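Local coordinates for protein putative oxidoreductase (Magnetospirillum magnetotacticum, PDB 3C1A) that is a putative oxidoreductase that probably binds a nicotinamide dinucleotide cofactor through its Rossmann fold, its substrate and reaction being unknown, at residues G120-N132 with F287-L301. Residues are numbered along the deposited sequence; the frame is centred on the assembly and turned at random.
Sequences GVMVWVEHTQLFN and FAGAVRQPEPGPSPL
Trp124 is the main bump of this contact: its indole stands out from strand 123-126, an edge strand of the parallel Rossmann sheet, into a hollow formed by the end of helix 279-290 and the loop that returns along that strand to helix 301-314. The ring lies between Gly297 CA and Pro298 CD on one face and Phe287 on the other, where Phe287 comes edge-on in a T-shaped pair, planes at 68°. Ala290 CB packs against CZ2 of the indole, 3.7 Å away. NE1, at the indole edge, meets the loop wall and donates to Glu295 O (3.0 Å, 160°), which lies in the ring plane. Gly297 has to be small here, since a CB would run into CZ2. With alanine at Trp124, the slot between Phe287 and Gly297 is likely to be left unfilled and Glu295 O to lose its indole donor. Met122 fills the neighbouring hollow: its selenium sits against Ala290 and Pro294, and the bend at chi3 (83°) turns CE onto Phe287 CE1, 3.4 Å away. On the far side of the strand Leu301 CD2 rests on Val123 CB. Farther along, Phe131 CE1 presses on Pro298 CG (3.4 Å), the two side chains crossing at about a right angle. A single bridge joins the backbones at Trp124 and Pro300, with Val125 N bonded to Ser299 O (2.9 Å). Ser299 wedges in beside it, its OG, anti to the backbone N, set between two partners; this hydroxyl gives its proton to Val125 O (2.6 Å) and accepts a bond from His127 ND1 (2.9 Å), OG lying somewhat off the imidazole plane.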
ATOM      1  N   GLY A 120       8.537  21.157   2.452  1.00 17.87           N
ATOM      2  CA  GLY A 120       8.919  20.553   1.158  1.00 16.79           C
ATOM      3  C   GLY A 120       9.488  19.140   1.153  1.00 15.96           C
ATOM      4  O   GLY A 120       9.940  18.679   0.097  1.00 18.96           O
ATOM      5  N   VAL A 121       9.445  18.429   2.277  1.00 13.67           N
ATOM      6  CA  VAL A 121      10.045  17.082   2.396  1.00 10.77           C
ATOM      7  C   VAL A 121       9.241  16.036   1.601  1.00  9.43           C
ATOM      8  O   VAL A 121       8.018  16.020   1.627  1.00 15.50           O
ATOM      9  CB  VAL A 121      10.237  16.647   3.901  1.00 12.09           C
ATOM     10  CG1 VAL A 121      10.459  15.211   4.053  1.00  8.83           C
ATOM     11  CG2 VAL A 121      11.330  17.492   4.637  1.00 13.66           C
HETATM   12  N   MSE A 122       9.938  15.169   0.881  1.00 11.47           N
HETATM   13  CA  MSE A 122       9.287  14.143   0.086  1.00  8.27           C
HETATM   14  C   MSE A 122       8.737  13.022   1.020  1.00 10.65           C
HETATM   15  O   MSE A 122       9.476  12.493   1.837  1.00 11.94           O
HETATM   16  CB  MSE A 122      10.280  13.590  -0.932  1.00  9.27           C
HETATM   17  CG  MSE A 122       9.629  12.738  -1.909  1.00  3.95           C
HETATM   18 SE   MSE A 122      11.040  11.928  -2.971  0.75 10.05          SE
HETATM   19  CE  MSE A 122      11.592  10.440  -1.930  1.00 12.67           C
ATOM     20  N   VAL A 123       7.422  12.730   0.934  1.00  7.85           N
ATOM     21  CA  VAL A 123       6.785  11.653   1.696  1.00 10.35           C
ATOM     22  C   VAL A 123       6.000  10.773   0.739  1.00 12.36           C
ATOM     23  O   VAL A 123       5.109  11.250   0.036  1.00 13.91           O
ATOM     24  CB  VAL A 123       5.854  12.208   2.851  1.00 10.35           C
ATOM     25  CG1 VAL A 123       5.126  11.049   3.648  1.00 10.14           C
ATOM     26  CG2 VAL A 123       6.697  13.090   3.753  1.00  8.40           C
ATOM     27  N   TRP A 124       6.388   9.499   0.660  1.00 12.28           N
ATOM     28  CA  TRP A 124       5.681   8.526  -0.136  1.00 13.06           C
ATOM     29  C   TRP A 124       4.993   7.587   0.818  1.00 13.33           C
ATOM     30  O   TRP A 124       5.511   7.315   1.903  1.00  9.73           O
ATOM     31  CB  TRP A 124       6.655   7.724  -1.001  1.00  9.41           C
ATOM     32  CG  TRP A 124       7.267   8.446  -2.170  1.00 12.36           C
ATOM     33  CD1 TRP A 124       7.314   9.782  -2.383  1.00 14.89           C
ATOM     34  CD2 TRP A 124       7.948   7.845  -3.280  1.00  7.95           C
ATOM     35  NE1 TRP A 124       7.989  10.071  -3.561  1.00  9.94           N
ATOM     36  CE2 TRP A 124       8.365   8.895  -4.142  1.00  9.80           C
ATOM     37  CE3 TRP A 124       8.224   6.539  -3.645  1.00 11.46           C
ATOM     38  CZ2 TRP A 124       9.053   8.660  -5.332  1.00 12.46           C
ATOM     39  CZ3 TRP A 124       8.921   6.318  -4.832  1.00 11.15           C
ATOM     40  CH2 TRP A 124       9.316   7.368  -5.646  1.00  9.98           C
ATOM     41  N   VAL A 125       3.814   7.088   0.426  1.00 12.95           N
ATOM     42  CA  VAL A 125       3.178   6.029   1.175  1.00  9.68           C
ATOM     43  C   VAL A 125       3.340   4.686   0.413  1.00  8.75           C
ATOM     44  O   VAL A 125       3.151   4.610  -0.800  1.00 12.82           O
ATOM     45  CB  VAL A 125       1.732   6.317   1.455  1.00 10.03           C
ATOM     46  CG1 VAL A 125       1.087   5.137   2.190  1.00  7.07           C
ATOM     47  CG2 VAL A 125       1.616   7.643   2.254  1.00  2.00           C
ATOM     48  N   GLU A 126       3.709   3.642   1.144  1.00 11.48           N
ATOM     49  CA  GLU A 126       3.974   2.322   0.559  1.00  8.72           C
ATOM     50  C   GLU A 126       2.689   1.521   0.316  1.00  6.57           C
ATOM     51  O   GLU A 126       2.312   0.656   1.113  1.00  8.81           O
ATOM     52  CB  GLU A 126       4.955   1.501   1.421  1.00 13.70           C
ATOM     53  CG  GLU A 126       5.837   0.520   0.607  1.00 13.18           C
ATOM     54  CD  GLU A 126       5.208  -0.869   0.400  1.00 34.61           C
ATOM     55  OE1 GLU A 126       4.917  -1.551   1.414  1.00 32.59           O
ATOM     56  OE2 GLU A 126       5.048  -1.291  -0.779  1.00 31.20           O
ATOM     57  N   HIS A 127       2.028   1.838  -0.778  1.00  9.94           N
ATOM     58  CA  HIS A 127       0.818   1.140  -1.239  1.00 12.09           C
ATOM     59  C   HIS A 127       1.348   0.214  -2.306  1.00 10.81           C
ATOM     60  O   HIS A 127       1.600   0.608  -3.439  1.00 12.41           O
ATOM     61  CB  HIS A 127      -0.197   2.080  -1.856  1.00 12.06           C
ATOM     62  CG  HIS A 127      -0.863   3.018  -0.895  1.00 14.57           C
ATOM     63  ND1 HIS A 127      -0.786   4.382  -1.038  1.00 16.54           N
ATOM     64  CD2 HIS A 127      -1.661   2.795   0.182  1.00 12.59           C
ATOM     65  CE1 HIS A 127      -1.483   4.963  -0.078  1.00 15.19           C
ATOM     66  NE2 HIS A 127      -1.996   4.023   0.695  1.00 13.98           N
ATOM     67  N   THR A 128       1.554  -1.013  -1.930  1.00 12.94           N
ATOM     68  CA  THR A 128       2.385  -1.902  -2.734  1.00 14.64           C
ATOM     69  C   THR A 128       1.873  -2.071  -4.177  1.00 15.73           C
ATOM     70  O   THR A 128       2.661  -2.235  -5.105  1.00 16.81           O
ATOM     71  CB  THR A 128       2.469  -3.241  -2.049  1.00 17.82           C
ATOM     72  OG1 THR A 128       2.805  -3.015  -0.672  1.00 20.34           O
ATOM     73  CG2 THR A 128       3.527  -4.121  -2.701  1.00 16.11           C
ATOM     74  N   GLN A 129       0.557  -2.060  -4.365  1.00 17.25           N
ATOM     75  CA  GLN A 129       0.015  -2.319  -5.705  1.00 17.11           C
ATOM     76  C   GLN A 129       0.428  -1.235  -6.673  1.00 16.19           C
ATOM     77  O   GLN A 129       0.559  -1.475  -7.858  1.00 14.13           O
ATOM     78  CB  GLN A 129      -1.515  -2.396  -5.713  1.00 20.48           C
ATOM     79  CG  GLN A 129      -2.035  -2.985  -7.061  1.00 22.35           C
ATOM     80  CD  GLN A 129      -1.804  -4.451  -7.120  1.00 21.91           C
ATOM     81  OE1 GLN A 129      -0.829  -4.920  -7.725  1.00 26.67           O
ATOM     82  NE2 GLN A 129      -2.658  -5.207  -6.438  1.00 23.16           N
ATOM     83  N   LEU A 130       0.591  -0.028  -6.171  1.00 13.72           N
ATOM     84  CA  LEU A 130       0.919   1.076  -7.034  1.00 15.65           C
ATOM     85  C   LEU A 130       2.367   1.028  -7.534  1.00 15.11           C
ATOM     86  O   LEU A 130       2.744   1.853  -8.339  1.00 16.17           O
ATOM     87  CB  LEU A 130       0.637   2.386  -6.326  1.00 14.84           C
ATOM     88  CG  LEU A 130      -0.788   2.560  -5.829  1.00 18.72           C
ATOM     89  CD1 LEU A 130      -0.919   3.946  -5.270  1.00 15.52           C
ATOM     90  CD2 LEU A 130      -1.784   2.362  -6.952  1.00 14.09           C
ATOM     91  N   PHE A 131       3.161   0.067  -7.030  1.00 14.58           N
ATOM     92  CA  PHE A 131       4.525  -0.189  -7.464  1.00 15.16           C
ATOM     93  C   PHE A 131       4.634  -1.560  -8.133  1.00 16.07           C
ATOM     94  O   PHE A 131       5.727  -2.074  -8.321  1.00 19.76           O
ATOM     95  CB  PHE A 131       5.468  -0.153  -6.237  1.00 13.18           C
ATOM     96  CG  PHE A 131       5.539   1.181  -5.568  1.00 14.00           C
ATOM     97  CD1 PHE A 131       6.350   2.191  -6.078  1.00 18.76           C
ATOM     98  CD2 PHE A 131       4.775   1.448  -4.442  1.00 11.62           C
ATOM     99  CE1 PHE A 131       6.433   3.426  -5.450  1.00 16.80           C
ATOM    100  CE2 PHE A 131       4.872   2.695  -3.809  1.00 11.30           C
ATOM    101  CZ  PHE A 131       5.684   3.679  -4.330  1.00 13.36           C
ATOM    102  N   ASN A 132       3.498  -2.182  -8.442  1.00 16.70           N
ATOM    103  CA  ASN A 132       3.484  -3.505  -9.053  1.00 15.49           C
ATOM    104  C   ASN A 132       3.527  -3.361 -10.569  1.00 15.66           C
ATOM    105  O   ASN A 132       2.671  -2.686 -11.141  1.00 14.02           O
ATOM    106  CB  ASN A 132       2.201  -4.217  -8.608  1.00 15.79           C
ATOM    107  CG  ASN A 132       2.104  -5.640  -9.126  1.00 13.95           C
ATOM    108  OD1 ASN A 132       2.896  -6.073  -9.966  1.00 22.17           O
ATOM    109  ND2 ASN A 132       1.090  -6.360  -8.664  1.00 20.20           N
ATOM    110  N   PHE A 287      11.924   4.802  -4.609  1.00 15.92           N
ATOM    111  CA  PHE A 287      11.969   5.747  -3.489  1.00 13.08           C
ATOM    112  C   PHE A 287      13.415   6.173  -3.274  1.00 11.47           C
ATOM    113  O   PHE A 287      13.694   7.345  -3.291  1.00 12.47           O
ATOM    114  CB  PHE A 287      11.385   5.144  -2.204  1.00 11.23           C
ATOM    115  CG  PHE A 287      11.615   5.968  -0.991  1.00 17.03           C
ATOM    116  CD1 PHE A 287      10.858   7.123  -0.754  1.00 12.42           C
ATOM    117  CD2 PHE A 287      12.576   5.601  -0.053  1.00 14.92           C
ATOM    118  CE1 PHE A 287      11.098   7.921   0.374  1.00 18.04           C
ATOM    119  CE2 PHE A 287      12.789   6.400   1.126  1.00  9.24           C
ATOM    120  CZ  PHE A 287      12.092   7.535   1.323  1.00 12.04           C
ATOM    121  N   ALA A 288      14.327   5.224  -3.142  1.00 12.58           N
ATOM    122  CA  ALA A 288      15.738   5.585  -2.885  1.00 12.85           C
ATOM    123  C   ALA A 288      16.244   6.466  -4.017  1.00 13.09           C
ATOM    124  O   ALA A 288      16.978   7.439  -3.791  1.00 14.68           O
ATOM    125  CB  ALA A 288      16.609   4.358  -2.682  1.00 13.05           C
ATOM    126  N   GLY A 289      15.781   6.170  -5.233  1.00 14.71           N
ATOM    127  CA  GLY A 289      16.152   6.943  -6.418  1.00 13.63           C
ATOM    128  C   GLY A 289      15.628   8.359  -6.500  1.00 15.99           C
ATOM    129  O   GLY A 289      16.181   9.184  -7.228  1.00 21.34           O
ATOM    130  N   ALA A 290      14.575   8.656  -5.758  1.00 14.81           N
ATOM    131  CA  ALA A 290      14.001   9.971  -5.763  1.00 10.39           C
ATOM    132  C   ALA A 290      14.511  10.848  -4.611  1.00 12.87           C
ATOM    133  O   ALA A 290      14.247  12.052  -4.576  1.00 16.59           O
ATOM    134  CB  ALA A 290      12.514   9.850  -5.781  1.00 11.59           C
ATOM    135  N   VAL A 291      15.284  10.285  -3.677  1.00 11.86           N
ATOM    136  CA  VAL A 291      15.578  10.990  -2.431  1.00 13.87           C
ATOM    137  C   VAL A 291      16.342  12.295  -2.756  1.00 10.96           C
ATOM    138  O   VAL A 291      16.003  13.351  -2.242  1.00 14.22           O
ATOM    139  CB  VAL A 291      16.355  10.066  -1.403  1.00 12.46           C
ATOM    140  CG1 VAL A 291      17.056  10.897  -0.321  1.00 12.99           C
ATOM    141  CG2 VAL A 291      15.393   9.038  -0.751  1.00  8.07           C
ATOM    142  N   ARG A 292      17.353  12.181  -3.600  1.00 14.08           N
ATOM    143  CA  ARG A 292      18.226  13.295  -3.946  1.00 14.06           C
ATOM    144  C   ARG A 292      17.697  14.133  -5.107  1.00 14.74           C
ATOM    145  O   ARG A 292      18.281  15.161  -5.439  1.00 14.94           O
ATOM    146  CB  ARG A 292      19.616  12.783  -4.299  1.00 15.53           C
ATOM    147  CG  ARG A 292      20.265  11.990  -3.194  1.00 17.03           C
ATOM    148  CD  ARG A 292      21.582  11.452  -3.612  1.00 16.82           C
ATOM    149  NE  ARG A 292      22.217  10.787  -2.485  1.00 16.67           N
ATOM    150  CZ  ARG A 292      23.217   9.935  -2.556  1.00 12.06           C
ATOM    151  NH1 ARG A 292      23.765   9.607  -3.716  1.00 20.20           N
ATOM    152  NH2 ARG A 292      23.693   9.414  -1.441  1.00 16.03           N
ATOM    153  N   GLN A 293      16.608  13.697  -5.722  1.00 16.69           N
ATOM    154  CA  GLN A 293      15.939  14.449  -6.778  1.00 19.80           C
ATOM    155  C   GLN A 293      14.451  14.222  -6.620  1.00 19.36           C
ATOM    156  O   GLN A 293      13.850  13.422  -7.350  1.00 16.32           O
ATOM    157  CB  GLN A 293      16.421  13.999  -8.147  1.00 20.85           C
ATOM    158  CG  GLN A 293      15.859  14.870  -9.258  1.00 31.25           C
ATOM    159  CD  GLN A 293      16.501  14.598 -10.612  1.00 42.25           C
ATOM    160  OE1 GLN A 293      15.841  14.109 -11.532  1.00 51.71           O
ATOM    161  NE2 GLN A 293      17.785  14.918 -10.740  1.00 48.66           N
ATOM    162  N   PRO A 294      13.850  14.894  -5.631  1.00 21.13           N
ATOM    163  CA  PRO A 294      12.517  14.513  -5.235  1.00 20.32           C
ATOM    164  C   PRO A 294      11.455  14.688  -6.302  1.00 21.23           C
ATOM    165  O   PRO A 294      11.586  15.547  -7.164  1.00 19.54           O
ATOM    166  CB  PRO A 294      12.222  15.425  -4.039  1.00 22.92           C
ATOM    167  CG  PRO A 294      13.553  15.945  -3.580  1.00 23.60           C
ATOM    168  CD  PRO A 294      14.362  16.017  -4.819  1.00 22.73           C
ATOM    169  N   GLU A 295      10.426  13.842  -6.210  1.00 20.93           N
ATOM    170  CA  GLU A 295       9.228  13.904  -7.032  1.00 22.47           C
ATOM    171  C   GLU A 295       8.048  13.270  -6.283  1.00 22.29           C
ATOM    172  O   GLU A 295       8.229  12.590  -5.258  1.00 15.55           O
ATOM    173  CB  GLU A 295       9.435  13.166  -8.340  1.00 23.18           C
ATOM    174  CG  GLU A 295       9.748  11.728  -8.174  1.00 30.07           C
ATOM    175  CD  GLU A 295       9.935  11.048  -9.498  1.00 38.10           C
ATOM    176  OE1 GLU A 295       8.908  10.754 -10.152  1.00 49.27           O
ATOM    177  OE2 GLU A 295      11.095  10.815  -9.888  1.00 44.56           O
ATOM    178  N   PRO A 296       6.830  13.527  -6.755  1.00 23.13           N
ATOM    179  CA  PRO A 296       5.701  12.980  -6.014  1.00 23.52           C
ATOM    180  C   PRO A 296       5.632  11.461  -6.112  1.00 20.55           C
ATOM    181  O   PRO A 296       5.283  10.827  -5.124  1.00 20.25           O
ATOM    182  CB  PRO A 296       4.476  13.669  -6.647  1.00 24.99           C
ATOM    183  CG  PRO A 296       5.030  14.801  -7.450  1.00 26.87           C
ATOM    184  CD  PRO A 296       6.391  14.338  -7.902  1.00 25.28           C
ATOM    185  N   GLY A 297       6.017  10.895  -7.264  1.00 19.65           N
ATOM    186  CA  GLY A 297       6.012   9.447  -7.491  1.00 20.01           C
ATOM    187  C   GLY A 297       4.619   8.838  -7.570  1.00 19.74           C
ATOM    188  O   GLY A 297       3.618   9.573  -7.467  1.00 18.33           O
ATOM    189  N   PRO A 298       4.542   7.501  -7.702  1.00 16.46           N
ATOM    190  CA  PRO A 298       3.245   6.842  -7.973  1.00 18.32           C
ATOM    191  C   PRO A 298       2.290   6.720  -6.783  1.00 18.05           C
ATOM    192  O   PRO A 298       1.079   6.469  -6.970  1.00 16.78           O
ATOM    193  CB  PRO A 298       3.636   5.453  -8.465  1.00 18.60           C
ATOM    194  CG  PRO A 298       4.991   5.198  -7.941  1.00 18.27           C
ATOM    195  CD  PRO A 298       5.651   6.540  -7.630  1.00 16.84           C
ATOM    196  N   SER A 299       2.828   6.899  -5.578  1.00 15.23           N
ATOM    197  CA  SER A 299       2.044   6.769  -4.365  1.00 15.22           C
ATOM    198  C   SER A 299       2.367   7.891  -3.380  1.00 16.45           C
ATOM    199  O   SER A 299       2.955   7.643  -2.317  1.00 15.57           O
ATOM    200  CB  SER A 299       2.332   5.398  -3.756  1.00 13.52           C
ATOM    201  OG  SER A 299       1.433   5.094  -2.706  1.00 14.65           O
ATOM    202  N   PRO A 300       1.961   9.131  -3.710  1.00 17.96           N
ATOM    203  CA  PRO A 300       2.264  10.261  -2.871  1.00 17.18           C
ATOM    204  C   PRO A 300       1.496  10.324  -1.570  1.00 16.58           C
ATOM    205  O   PRO A 300       0.453   9.689  -1.386  1.00 12.86           O
ATOM    206  CB  PRO A 300       1.847  11.461  -3.739  1.00 18.49           C
ATOM    207  CG  PRO A 300       0.781  10.943  -4.582  1.00 18.49           C
ATOM    208  CD  PRO A 300       1.229   9.552  -4.924  1.00 17.87           C
ATOM    209  N   LEU A 301       2.015  11.146  -0.686  1.00 14.43           N
ATOM    210  CA  LEU A 301       1.369  11.447   0.560  1.00 14.50           C
ATOM    211  C   LEU A 301      -0.114  11.848   0.401  1.00 15.86           C
ATOM    212  O   LEU A 301      -0.966  11.455   1.227  1.00 15.77           O
ATOM    213  CB  LEU A 301       2.128  12.596   1.223  1.00 17.92           C
ATOM    214  CG  LEU A 301       1.588  13.080   2.560  1.00 16.66           C
ATOM    215  CD1 LEU A 301       1.385  11.939   3.536  1.00 17.23           C
ATOM    216  CD2 LEU A 301       2.579  14.095   3.069  1.00 20.53           C
TER
HETATM  217  O   HOH W   1       4.611  12.685  -2.306  1.00 16.37           O